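Local structure of inorganic pyrophosphatase (Ehrlichia chaffeensis, 3LO0) at residues R108-G113 with L128-H133. The protein probably catalyses the magnesium-dependent hydrolysis of inorganic pyrophosphate to two phosphate ions, as a homohexamer of the PPase family. Numbering follows the deposited sequence.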
# COMPACT_ATOMS: atom_id res chain seq x y z
N ARG A 108 2.40 -5.97 -23.44
CA ARG A 108 3.22 -6.12 -24.63
C ARG A 108 4.66 -5.74 -24.27
O ARG A 108 4.95 -4.60 -23.76
CB ARG A 108 2.70 -5.21 -25.71
CG ARG A 108 1.28 -5.48 -26.12
CD ARG A 108 0.78 -4.35 -27.02
NE ARG A 108 0.43 -3.18 -26.22
CZ ARG A 108 -0.09 -2.05 -26.71
NH1 ARG A 108 -0.32 -1.93 -28.02
NH2 ARG A 108 -0.39 -1.06 -25.89
N ALA A 109 5.56 -6.70 -24.45
CA ALA A 109 6.93 -6.55 -24.02
C ALA A 109 7.89 -6.93 -25.12
O ALA A 109 7.50 -7.46 -26.15
CB ALA A 109 7.21 -7.38 -22.77
N ARG A 110 9.16 -6.62 -24.89
CA ARG A 110 10.19 -7.09 -25.82
C ARG A 110 11.34 -7.63 -25.05
O ARG A 110 11.78 -7.03 -24.05
CB ARG A 110 10.61 -6.03 -26.82
CG ARG A 110 11.08 -4.74 -26.27
CD ARG A 110 11.42 -3.74 -27.43
NE ARG A 110 11.85 -2.49 -26.82
CZ ARG A 110 13.03 -2.31 -26.22
NH1 ARG A 110 13.30 -1.15 -25.63
NH2 ARG A 110 13.95 -3.27 -26.21
N PRO A 111 11.79 -8.82 -25.45
CA PRO A 111 12.86 -9.45 -24.74
C PRO A 111 14.15 -8.69 -24.94
O PRO A 111 14.37 -8.12 -26.02
CB PRO A 111 12.98 -10.82 -25.40
CG PRO A 111 12.41 -10.63 -26.74
CD PRO A 111 11.48 -9.51 -26.71
N VAL A 112 15.00 -8.71 -23.93
CA VAL A 112 16.32 -8.13 -24.05
C VAL A 112 17.44 -9.06 -23.62
O VAL A 112 18.61 -8.71 -23.74
CB VAL A 112 16.42 -6.81 -23.30
CG1 VAL A 112 15.41 -5.82 -23.90
CG2 VAL A 112 16.18 -7.01 -21.79
N GLY A 113 17.07 -10.25 -23.15
CA GLY A 113 18.04 -11.18 -22.61
C GLY A 113 17.36 -12.34 -21.96
O GLY A 113 16.11 -12.42 -21.95
N LEU A 128 14.22 -12.01 -19.78
CA LEU A 128 14.13 -10.65 -19.26
C LEU A 128 13.64 -9.75 -20.39
O LEU A 128 14.22 -9.73 -21.48
CB LEU A 128 15.47 -10.12 -18.72
CG LEU A 128 15.47 -8.68 -18.17
CD1 LEU A 128 14.57 -8.60 -16.94
CD2 LEU A 128 16.94 -8.12 -17.94
N ALA A 129 12.59 -8.99 -20.14
CA ALA A 129 11.99 -8.16 -21.17
C ALA A 129 11.60 -6.83 -20.57
O ALA A 129 11.54 -6.68 -19.34
CB ALA A 129 10.74 -8.88 -21.79
N VAL A 130 11.36 -5.85 -21.44
CA VAL A 130 10.92 -4.55 -21.03
C VAL A 130 9.67 -4.21 -21.80
O VAL A 130 9.40 -4.80 -22.84
CB VAL A 130 11.96 -3.46 -21.27
CG1 VAL A 130 13.22 -3.74 -20.44
CG2 VAL A 130 12.25 -3.31 -22.82
N PRO A 131 8.88 -3.27 -21.28
CA PRO A 131 7.70 -2.83 -22.02
C PRO A 131 8.07 -2.22 -23.37
O PRO A 131 9.12 -1.58 -23.51
CB PRO A 131 7.07 -1.79 -21.10
CG PRO A 131 7.60 -2.11 -19.71
CD PRO A 131 8.99 -2.60 -19.96
N THR A 132 7.20 -2.41 -24.37
CA THR A 132 7.47 -1.83 -25.67
C THR A 132 7.31 -0.32 -25.61
O THR A 132 6.67 0.21 -24.70
CB THR A 132 6.54 -2.40 -26.76
OG1 THR A 132 5.19 -2.09 -26.44
CG2 THR A 132 6.70 -3.91 -26.83
N HIS A 133 7.86 0.36 -26.62
CA HIS A 133 7.91 1.81 -26.63
C HIS A 133 6.51 2.41 -26.57
O HIS A 133 6.31 3.49 -26.00
CB HIS A 133 8.67 2.33 -27.84
CG HIS A 133 7.91 2.28 -29.12
ND1 HIS A 133 7.17 3.35 -29.58
CD2 HIS A 133 7.79 1.31 -30.06
CE1 HIS A 133 6.61 3.04 -30.74
NE2 HIS A 133 6.98 1.81 -31.06
O HOH W 1 9.50 -1.13 -28.59
O HOH W 2 10.74 0.30 -24.54
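R110 and V130 face each other as an antiparallel hydrogen-bonded pair, R110 N giving to V130 O at 2.8 Å and V130 N to R110 O at 2.9 Å. This ladder joins strands 106-118 and 124-131 as a β hairpin in the curled sheet of the PPase fold; strand 92-95 pairs on the far side of 124-131, where A129 bonds to L94 and A96. Past the end of the second strand, T132 N adds a longer bond to R108 O, 3.2 Å. Toward G113 the register slips by one residue in a classic β bulge: V112 N bonds nearly straight to L128 O at 2.8 Å, G113 N weakly to the same atom, and L128 N returns to G113 O.

V130 CG2 lies over the centre of one face of the R110 guanidinium, 3.6 Å from CZ. With CG between the backbone N and the carbonyl carbon (chi1 55°), the extended R110 chain lies across the valine. V112 CG1 meets the same methyl, and V112 CG2 packs against L128 CG at 4.0 Å. A109 CB touches A129 CB, and the non-hydrogen-bonded partners P111 and A129 share the other face of the sheet, where helix 180-189 packs on P111.

The guanidinium thus carries a methyl over one face while its N-H groups tie the strand directly to I142 O, through one water to P131 O and, more weakly, through another to H133 N.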